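Local coordinates for 1-pyrroline-5-carboxylate dehydrogenase (Thermus thermophilus, PDB 1UZB), which probably catalyses the NAD+-dependent oxidation of glutamate semialdehyde, the open-chain form of 1-pyrroline-5-carboxylate, to glutamate, at residues M193-V204 / I253-S261; F431-N439 / H456-F464. All blocks are in the same frame, centred on the assembly; numbering follows the deposited sequence.

How the contacts relate
Two sites in one chain illustrate how helices of an alpha/beta enzyme settle on their sheets. From the N terminus, helix 188-199 follows strand 165-180 and turns into strand 203-207; contact 1 then closes a loop of 48 residues, when strand 255-259 comes in beside strand 165-180, under that helix. Only after this loop is shut does contact 2 open: helix 431-439 meets helix 454-463 after 16 intervening residues that include strand 446-450. The two loops therefore stand in series, neither nested nor crossed. Contact 1 ties a helix and the strand after it to strand 255-259 of one mixed sheet; contact 2 joins two helices over a separate seven-stranded sheet, with the centres about 35 Å apart.

Contact 1: residues M193-V204 / I253-S261; sequences MIVGPVAVGNTV and IRFINFTGS
The M193 side chain lies across T259, its SD 3.3 Å from T259 OG1; the bend at the last torsion (chi3 82°) then carries CE back beside the strand, 3.2 Å from N257 O. This is helix-on-strand packing in a Rossmann-type domain of the aldehyde dehydrogenase fold: helix 188-199 makes the beta-alpha-beta crossover from strand 165-180 to strand 203-207, and its last turns run at 153° to strand 255-259. P197, four residues on, has no N-H for the M193 carbonyl, and the helix kinks there; N257 ND2 supplies a donor 3.1 Å from M193 O, meeting a lone pair in the carbonyl plane, and the oxygen lies close to the plane of the N257 amide. The amide nitrogen makes its stronger hydrogen bond to Y502 OH. With N257 cut back to an alanine, M193 O would probably be left without this donor, and Y502 OH without its amide mate.

Farther along, the F255 ring fills the corner between helix end and next strand. Its CG stands between backbone N and carbonyl carbon (chi1 61°), which sends CZ to within 4.0 Å of P197 CB, while V204 CG2 meets the ring at its edge. The N202 amide passes obliquely, its OD1 3.7 Å from F255 CE1. The hydrogen bond of OD1 is with G175 N. G201 is the C-prime residue of the Schellman motif ending the helix, where P197 O is gripped twice from the same face, by N202 N at 3.1 Å and N202 ND2 at 2.9 Å.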
loop_
_atom_site.group_PDB
_atom_site.type_symbol
_atom_site.label_atom_id
_atom_site.label_comp_id
_atom_site.label_asym_id
_atom_site.label_seq_id
_atom_site.Cartn_x
_atom_site.Cartn_y
_atom_site.Cartn_z
ATOM N N MET A 193 -21.197 -19.029 14.802
ATOM C CA MET A 193 -21.779 -19.772 13.690
ATOM C C MET A 193 -22.971 -19.069 13.054
ATOM O O MET A 193 -23.284 -19.296 11.883
ATOM C CB MET A 193 -22.211 -21.160 14.156
ATOM C CG MET A 193 -21.078 -22.040 14.632
ATOM S SD MET A 193 -21.698 -23.647 15.151
ATOM C CE MET A 193 -21.803 -24.387 13.576
ATOM N N ILE A 194 -23.635 -18.221 13.834
ATOM C CA ILE A 194 -24.797 -17.471 13.368
ATOM C C ILE A 194 -24.417 -16.124 12.755
ATOM O O ILE A 194 -24.788 -15.825 11.618
ATOM C CB ILE A 194 -25.780 -17.182 14.533
ATOM C CG1 ILE A 194 -26.377 -18.487 15.062
ATOM C CG2 ILE A 194 -26.878 -16.229 14.071
ATOM C CD1 ILE A 194 -27.209 -18.303 16.311
ATOM N N VAL A 195 -23.664 -15.318 13.501
ATOM C CA VAL A 195 -23.320 -13.984 13.023
ATOM C C VAL A 195 -22.357 -13.922 11.849
ATOM O O VAL A 195 -22.357 -12.938 11.116
ATOM C CB VAL A 195 -22.801 -13.075 14.184
ATOM C CG1 VAL A 195 -23.846 -13.006 15.293
ATOM C CG2 VAL A 195 -21.480 -13.587 14.724
ATOM N N GLY A 196 -21.544 -14.956 11.658
ATOM C CA GLY A 196 -20.629 -14.954 10.527
ATOM C C GLY A 196 -21.436 -14.927 9.236
ATOM O O GLY A 196 -21.295 -14.010 8.421
ATOM N N PRO A 197 -22.301 -15.929 9.018
ATOM C CA PRO A 197 -23.117 -15.963 7.797
ATOM C C PRO A 197 -24.026 -14.738 7.662
ATOM O O PRO A 197 -24.167 -14.167 6.580
ATOM C CB PRO A 197 -23.923 -17.249 7.960
ATOM C CG PRO A 197 -22.993 -18.129 8.748
ATOM C CD PRO A 197 -22.429 -17.186 9.778
ATOM N N VAL A 198 -24.635 -14.337 8.770
ATOM C CA VAL A 198 -25.544 -13.196 8.782
ATOM C C VAL A 198 -24.855 -11.875 8.446
ATOM O O VAL A 198 -25.428 -11.027 7.766
ATOM C CB VAL A 198 -26.244 -13.081 10.162
ATOM C CG1 VAL A 198 -26.937 -11.732 10.309
ATOM C CG2 VAL A 198 -27.254 -14.209 10.314
ATOM N N ALA A 199 -23.623 -11.707 8.910
ATOM C CA ALA A 199 -22.882 -10.474 8.669
ATOM C C ALA A 199 -22.790 -10.106 7.194
ATOM O O ALA A 199 -22.908 -8.930 6.830
ATOM C CB ALA A 199 -21.481 -10.587 9.258
ATOM N N VAL A 200 -22.587 -11.105 6.344
ATOM C CA VAL A 200 -22.452 -10.852 4.920
ATOM C C VAL A 200 -23.739 -10.960 4.109
ATOM O O VAL A 200 -23.698 -10.964 2.877
ATOM C CB VAL A 200 -21.367 -11.763 4.292
ATOM C CG1 VAL A 200 -20.006 -11.425 4.887
ATOM C CG2 VAL A 200 -21.710 -13.229 4.518
ATOM N N GLY A 201 -24.882 -11.062 4.785
ATOM C CA GLY A 201 -26.138 -11.089 4.054
ATOM C C GLY A 201 -26.991 -12.339 4.037
ATOM O O GLY A 201 -28.036 -12.348 3.393
ATOM N N ASN A 202 -26.562 -13.398 4.713
ATOM C CA ASN A 202 -27.357 -14.620 4.756
ATOM C C ASN A 202 -28.337 -14.518 5.918
ATOM O O ASN A 202 -28.241 -13.608 6.749
ATOM C CB ASN A 202 -26.455 -15.835 4.986
ATOM C CG ASN A 202 -25.469 -16.055 3.864
ATOM O OD1 ASN A 202 -25.821 -16.572 2.804
ATOM N ND2 ASN A 202 -24.221 -15.658 4.088
ATOM N N THR A 203 -29.293 -15.441 5.966
ATOM C CA THR A 203 -30.241 -15.490 7.071
ATOM C C THR A 203 -30.083 -16.883 7.671
ATOM O O THR A 203 -29.694 -17.831 6.978
ATOM C CB THR A 203 -31.688 -15.210 6.626
ATOM O OG1 THR A 203 -32.089 -16.166 5.642
ATOM C CG2 THR A 203 -31.789 -13.799 6.057
ATOM N N VAL A 204 -30.374 -17.005 8.962
ATOM C CA VAL A 204 -30.153 -18.257 9.664
ATOM C C VAL A 204 -31.262 -18.773 10.572
ATOM O O VAL A 204 -31.994 -18.000 11.197
ATOM C CB VAL A 204 -28.858 -18.119 10.526
ATOM C CG1 VAL A 204 -28.710 -19.283 11.494
ATOM C CG2 VAL A 204 -27.646 -18.020 9.619
ATOM N N ILE A 253 -32.982 -25.488 1.970
ATOM C CA ILE A 253 -31.936 -25.051 2.891
ATOM C C ILE A 253 -30.691 -24.895 2.017
ATOM O O ILE A 253 -30.283 -25.830 1.322
ATOM C CB ILE A 253 -31.716 -26.079 4.030
ATOM C CG1 ILE A 253 -32.661 -25.754 5.188
ATOM C CG2 ILE A 253 -30.267 -26.066 4.503
ATOM C CD1 ILE A 253 -32.323 -24.459 5.928
ATOM N N ARG A 254 -30.100 -23.703 2.035
ATOM C CA ARG A 254 -28.938 -23.411 1.195
ATOM C C ARG A 254 -27.594 -23.878 1.735
ATOM O O ARG A 254 -26.717 -24.284 0.970
ATOM C CB ARG A 254 -28.874 -21.905 0.912
ATOM C CG ARG A 254 -27.809 -21.501 -0.104
ATOM C CD ARG A 254 -28.157 -22.025 -1.485
ATOM N NE ARG A 254 -27.109 -21.844 -2.487
ATOM C CZ ARG A 254 -26.043 -22.628 -2.608
ATOM N NH1 ARG A 254 -25.155 -22.392 -3.564
ATOM N NH2 ARG A 254 -25.855 -23.644 -1.774
ATOM N N PHE A 255 -27.418 -23.797 3.047
ATOM C CA PHE A 255 -26.170 -24.220 3.660
ATOM C C PHE A 255 -26.408 -24.723 5.063
ATOM O O PHE A 255 -27.438 -24.435 5.674
ATOM C CB PHE A 255 -25.153 -23.068 3.696
ATOM C CG PHE A 255 -25.601 -21.867 4.492
ATOM C CD1 PHE A 255 -26.278 -20.822 3.876
ATOM C CD2 PHE A 255 -25.349 -21.781 5.863
ATOM C CE1 PHE A 255 -26.697 -19.708 4.604
ATOM C CE2 PHE A 255 -25.764 -20.670 6.600
ATOM C CZ PHE A 255 -26.439 -19.632 5.968
ATOM N N ILE A 256 -25.436 -25.468 5.571
ATOM C CA ILE A 256 -25.510 -26.029 6.908
ATOM C C ILE A 256 -24.191 -25.740 7.605
ATOM O O ILE A 256 -23.127 -26.030 7.065
ATOM C CB ILE A 256 -25.706 -27.558 6.853
ATOM C CG1 ILE A 256 -26.981 -27.891 6.077
ATOM C CG2 ILE A 256 -25.780 -28.135 8.256
ATOM C CD1 ILE A 256 -26.937 -29.249 5.400
ATOM N N ASN A 257 -24.265 -25.142 8.790
ATOM C CA ASN A 257 -23.074 -24.840 9.569
ATOM C C ASN A 257 -23.231 -25.689 10.830
ATOM O O ASN A 257 -24.153 -25.479 11.620
ATOM C CB ASN A 257 -23.024 -23.344 9.896
ATOM C CG ASN A 257 -21.630 -22.870 10.269
ATOM O OD1 ASN A 257 -20.649 -23.606 10.138
ATOM N ND2 ASN A 257 -21.538 -21.629 10.732
ATOM N N PHE A 258 -22.339 -26.659 11.000
ATOM C CA PHE A 258 -22.413 -27.581 12.123
ATOM C C PHE A 258 -21.131 -27.743 12.916
ATOM O O PHE A 258 -20.035 -27.773 12.357
ATOM C CB PHE A 258 -22.834 -28.962 11.607
ATOM C CG PHE A 258 -22.686 -30.067 12.618
ATOM C CD1 PHE A 258 -23.680 -30.305 13.558
ATOM C CD2 PHE A 258 -21.552 -30.878 12.618
ATOM C CE1 PHE A 258 -23.552 -31.337 14.485
ATOM C CE2 PHE A 258 -21.411 -31.915 13.544
ATOM C CZ PHE A 258 -22.413 -32.144 14.477
ATOM N N THR A 259 -21.292 -27.857 14.231
ATOM C CA THR A 259 -20.181 -28.100 15.139
ATOM C C THR A 259 -20.727 -29.107 16.144
ATOM O O THR A 259 -21.734 -28.852 16.802
ATOM C CB THR A 259 -19.721 -26.823 15.874
ATOM O OG1 THR A 259 -19.250 -25.863 14.918
ATOM C CG2 THR A 259 -18.585 -27.151 16.838
ATOM N N GLY A 260 -20.073 -30.261 16.227
ATOM C CA GLY A 260 -20.507 -31.306 17.138
ATOM C C GLY A 260 -19.726 -32.590 16.926
ATOM O O GLY A 260 -18.578 -32.561 16.476
ATOM N N SER A 261 -20.353 -33.723 17.231
ATOM C CA SER A 261 -19.699 -35.019 17.104
ATOM C C SER A 261 -19.460 -35.464 15.665
ATOM O O SER A 261 -20.177 -35.072 14.741
ATOM C CB SER A 261 -20.517 -36.098 17.814
ATOM O OG SER A 261 -21.704 -36.375 17.093
#

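Contact 2: residues F431-N439 / H456-F464; sequences FAEALEVAN and HLEWARREF
F431 reaches from helix 431-439 to lay one ring face on H456 and an edge against W459. Its CB lies over the imidazole face of H456; CG comes next, 3.6 Å from H456 ND1, and CD2 turns to W459, 3.5 Å from CE3. Farther out, CE2 approaches H456 O at 3.4 Å, and CZ at the tip has A460 CB at the ring edge. CG anti to the backbone N (chi1 -161°) sends the ring toward helix 454-463, where the two side chains run antiparallel and H456 CB sits over the phenyl centre. The result is an offset stack, centroids 4.2 Å apart and planes only 7° from parallel. D298 holds H456 ND1, which should help fix the imidazole's turn.

One turn on, L435 forks: CD1 presses on the five-membered ring of W459, 3.5 Å from its centroid, whereas CD2 leans on F464 CB at 3.9 Å. A438 CB rests on the face of the F464 ring. N439 ND2 donates to E463 O over 2.9 Å, and N439 OD1 receives H465 N, so one amide ties down the chain leaving helix 454-463. R461 of that helix forms a salt bridge with E168 of a second subunit. Two helices 27° apart, packed on strands 293-297 and 446-450, are characteristic of successive beta-alpha-beta units in the catalytic domain of aldehyde dehydrogenases.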
loop_
_atom_site.group_PDB
_atom_site.type_symbol
_atom_site.label_atom_id
_atom_site.label_comp_id
_atom_site.label_asym_id
_atom_site.label_seq_id
_atom_site.Cartn_x
_atom_site.Cartn_y
_atom_site.Cartn_z
ATOM N N PHE A 431 11.485 -38.262 19.600
ATOM C CA PHE A 431 10.604 -37.270 19.004
ATOM C C PHE A 431 9.972 -37.729 17.693
ATOM O O PHE A 431 8.805 -37.444 17.433
ATOM C CB PHE A 431 11.358 -35.959 18.780
ATOM C CG PHE A 431 10.456 -34.774 18.609
ATOM C CD1 PHE A 431 9.778 -34.243 19.700
ATOM C CD2 PHE A 431 10.261 -34.208 17.355
ATOM C CE1 PHE A 431 8.915 -33.163 19.543
ATOM C CE2 PHE A 431 9.400 -33.127 17.187
ATOM C CZ PHE A 431 8.726 -32.605 18.284
ATOM N N ALA A 432 10.735 -38.435 16.863
ATOM C CA ALA A 432 10.201 -38.918 15.595
ATOM C C ALA A 432 9.024 -39.847 15.871
ATOM O O ALA A 432 7.981 -39.758 15.223
ATOM C CB ALA A 432 11.280 -39.655 14.808
ATOM N N GLU A 433 9.193 -40.740 16.840
ATOM C CA GLU A 433 8.128 -41.667 17.192
ATOM C C GLU A 433 6.954 -40.888 17.784
ATOM O O GLU A 433 5.796 -41.242 17.569
ATOM C CB GLU A 433 8.639 -42.705 18.193
ATOM C CG GLU A 433 7.644 -43.801 18.513
ATOM C CD GLU A 433 8.265 -44.919 19.326
ATOM O OE1 GLU A 433 9.180 -45.592 18.806
ATOM O OE2 GLU A 433 7.842 -45.121 20.480
ATOM N N ALA A 434 7.254 -39.824 18.524
ATOM C CA ALA A 434 6.201 -39.003 19.118
ATOM C C ALA A 434 5.316 -38.404 18.024
ATOM O O ALA A 434 4.093 -38.419 18.129
ATOM C CB ALA A 434 6.809 -37.895 19.969
ATOM N N LEU A 435 5.938 -37.877 16.972
ATOM C CA LEU A 435 5.179 -37.292 15.872
ATOM C C LEU A 435 4.361 -38.357 15.147
ATOM O O LEU A 435 3.225 -38.105 14.742
ATOM C CB LEU A 435 6.119 -36.594 14.883
ATOM C CG LEU A 435 6.717 -35.266 15.357
ATOM C CD1 LEU A 435 7.782 -34.810 14.371
ATOM C CD2 LEU A 435 5.617 -34.219 15.488
ATOM N N GLU A 436 4.938 -39.544 14.983
ATOM C CA GLU A 436 4.232 -40.634 14.319
ATOM C C GLU A 436 2.961 -40.980 15.089
ATOM O O GLU A 436 1.882 -41.101 14.504
ATOM C CB GLU A 436 5.134 -41.867 14.218
ATOM C CG GLU A 436 6.245 -41.737 13.189
ATOM C CD GLU A 436 7.209 -42.909 13.213
ATOM O OE1 GLU A 436 8.083 -42.973 12.323
ATOM O OE2 GLU A 436 7.097 -43.759 14.123
ATOM N N VAL A 437 3.093 -41.132 16.404
ATOM C CA VAL A 437 1.951 -41.456 17.251
ATOM C C VAL A 437 0.950 -40.302 17.255
ATOM O O VAL A 437 -0.260 -40.518 17.203
ATOM C CB VAL A 437 2.409 -41.763 18.698
ATOM C CG1 VAL A 437 1.209 -41.870 19.628
ATOM C CG2 VAL A 437 3.199 -43.063 18.720
ATOM N N ALA A 438 1.459 -39.075 17.297
ATOM C CA ALA A 438 0.592 -37.904 17.306
ATOM C C ALA A 438 -0.290 -37.864 16.060
ATOM O O ALA A 438 -1.489 -37.593 16.148
ATOM C CB ALA A 438 1.431 -36.637 17.395
ATOM N N ASN A 439 0.303 -38.149 14.904
ATOM C CA ASN A 439 -0.432 -38.122 13.645
ATOM C C ASN A 439 -1.318 -39.326 13.382
ATOM O O ASN A 439 -2.250 -39.245 12.579
ATOM C CB ASN A 439 0.533 -37.971 12.465
ATOM C CG ASN A 439 1.126 -36.585 12.373
ATOM O OD1 ASN A 439 0.428 -35.590 12.574
ATOM N ND2 ASN A 439 2.410 -36.507 12.057
ATOM N N HIS A 456 13.156 -29.456 16.906
ATOM C CA HIS A 456 11.958 -30.250 17.151
ATOM C C HIS A 456 10.703 -29.419 16.924
ATOM O O HIS A 456 9.745 -29.889 16.313
ATOM C CB HIS A 456 11.973 -30.815 18.572
ATOM C CG HIS A 456 12.933 -31.947 18.753
ATOM N ND1 HIS A 456 13.076 -32.619 19.947
ATOM C CD2 HIS A 456 13.788 -32.535 17.884
ATOM C CE1 HIS A 456 13.977 -33.575 19.804
ATOM N NE2 HIS A 456 14.424 -33.546 18.561
ATOM N N LEU A 457 10.715 -28.178 17.407
ATOM C CA LEU A 457 9.569 -27.300 17.231
ATOM C C LEU A 457 9.316 -27.027 15.754
ATOM O O LEU A 457 8.186 -27.147 15.284
ATOM C CB LEU A 457 9.781 -25.977 17.975
ATOM C CG LEU A 457 9.903 -26.044 19.503
ATOM C CD1 LEU A 457 10.037 -24.632 20.048
ATOM C CD2 LEU A 457 8.677 -26.727 20.111
ATOM N N GLU A 458 10.362 -26.677 15.011
ATOM C CA GLU A 458 10.181 -26.379 13.598
ATOM C C GLU A 458 9.800 -27.629 12.807
ATOM O O GLU A 458 9.100 -27.547 11.802
ATOM C CB GLU A 458 11.436 -25.706 13.035
ATOM C CG GLU A 458 11.775 -24.387 13.742
ATOM C CD GLU A 458 10.650 -23.356 13.694
ATOM O OE1 GLU A 458 10.765 -22.319 14.386
ATOM O OE2 GLU A 458 9.657 -23.571 12.968
ATOM N N TRP A 459 10.258 -28.785 13.273
ATOM C CA TRP A 459 9.923 -30.058 12.640
ATOM C C TRP A 459 8.409 -30.257 12.815
ATOM O O TRP A 459 7.696 -30.592 11.871
ATOM C CB TRP A 459 10.712 -31.172 13.337
ATOM C CG TRP A 459 10.548 -32.555 12.790
ATOM C CD1 TRP A 459 9.794 -32.943 11.724
ATOM C CD2 TRP A 459 11.164 -33.743 13.304
ATOM N NE1 TRP A 459 9.902 -34.304 11.538
ATOM C CE2 TRP A 459 10.737 -34.818 12.495
ATOM C CE3 TRP A 459 12.036 -34.001 14.369
ATOM C CZ2 TRP A 459 11.154 -36.137 12.718
ATOM C CZ3 TRP A 459 12.452 -35.313 14.592
ATOM C CH2 TRP A 459 12.009 -36.362 13.768
ATOM N N ALA A 460 7.924 -30.035 14.031
ATOM C CA ALA A 460 6.500 -30.168 14.320
ATOM C C ALA A 460 5.668 -29.154 13.530
ATOM O O ALA A 460 4.552 -29.454 13.114
ATOM C CB ALA A 460 6.260 -29.987 15.806
ATOM N N ARG A 461 6.204 -27.951 13.335
ATOM C CA ARG A 461 5.493 -26.922 12.583
ATOM C C ARG A 461 5.185 -27.436 11.182
ATOM O O ARG A 461 4.145 -27.117 10.608
ATOM C CB ARG A 461 6.341 -25.646 12.497
ATOM C CG ARG A 461 5.694 -24.497 11.717
ATOM C CD ARG A 461 6.599 -23.267 11.704
ATOM N NE ARG A 461 6.878 -22.816 13.064
ATOM C CZ ARG A 461 6.140 -21.934 13.732
ATOM N NH1 ARG A 461 5.076 -21.377 13.164
ATOM N NH2 ARG A 461 6.439 -21.645 14.990
ATOM N N ARG A 462 6.094 -28.245 10.647
ATOM C CA ARG A 462 5.936 -28.791 9.307
ATOM C C ARG A 462 5.248 -30.154 9.240
ATOM O O ARG A 462 4.571 -30.450 8.255
ATOM C CB ARG A 462 7.304 -28.922 8.623
ATOM C CG ARG A 462 8.146 -27.654 8.590
ATOM C CD ARG A 462 9.370 -27.833 7.697
ATOM N NE ARG A 462 10.219 -28.947 8.118
ATOM C CZ ARG A 462 11.035 -28.918 9.168
ATOM N NH1 ARG A 462 11.124 -27.826 9.915
ATOM N NH2 ARG A 462 11.765 -29.984 9.471
ATOM N N GLU A 463 5.397 -30.968 10.285
ATOM C CA GLU A 463 4.850 -32.324 10.255
ATOM C C GLU A 463 3.809 -32.791 11.273
ATOM O O GLU A 463 3.257 -33.878 11.107
ATOM C CB GLU A 463 6.014 -33.319 10.250
ATOM C CG GLU A 463 6.929 -33.193 9.038
ATOM C CD GLU A 463 6.218 -33.507 7.735
ATOM O OE1 GLU A 463 5.692 -34.633 7.606
ATOM O OE2 GLU A 463 6.186 -32.634 6.839
ATOM N N PHE A 464 3.553 -32.024 12.328
ATOM C CA PHE A 464 2.530 -32.409 13.310
ATOM C C PHE A 464 1.248 -31.943 12.609
ATOM O O PHE A 464 0.912 -30.754 12.634
ATOM C CB PHE A 464 2.756 -31.644 14.617
ATOM C CG PHE A 464 1.987 -32.185 15.801
ATOM C CD1 PHE A 464 0.738 -32.789 15.647
ATOM C CD2 PHE A 464 2.489 -32.012 17.091
ATOM C CE1 PHE A 464 0.001 -33.201 16.766
ATOM C CE2 PHE A 464 1.757 -32.421 18.210
ATOM C CZ PHE A 464 0.515 -33.012 18.044
#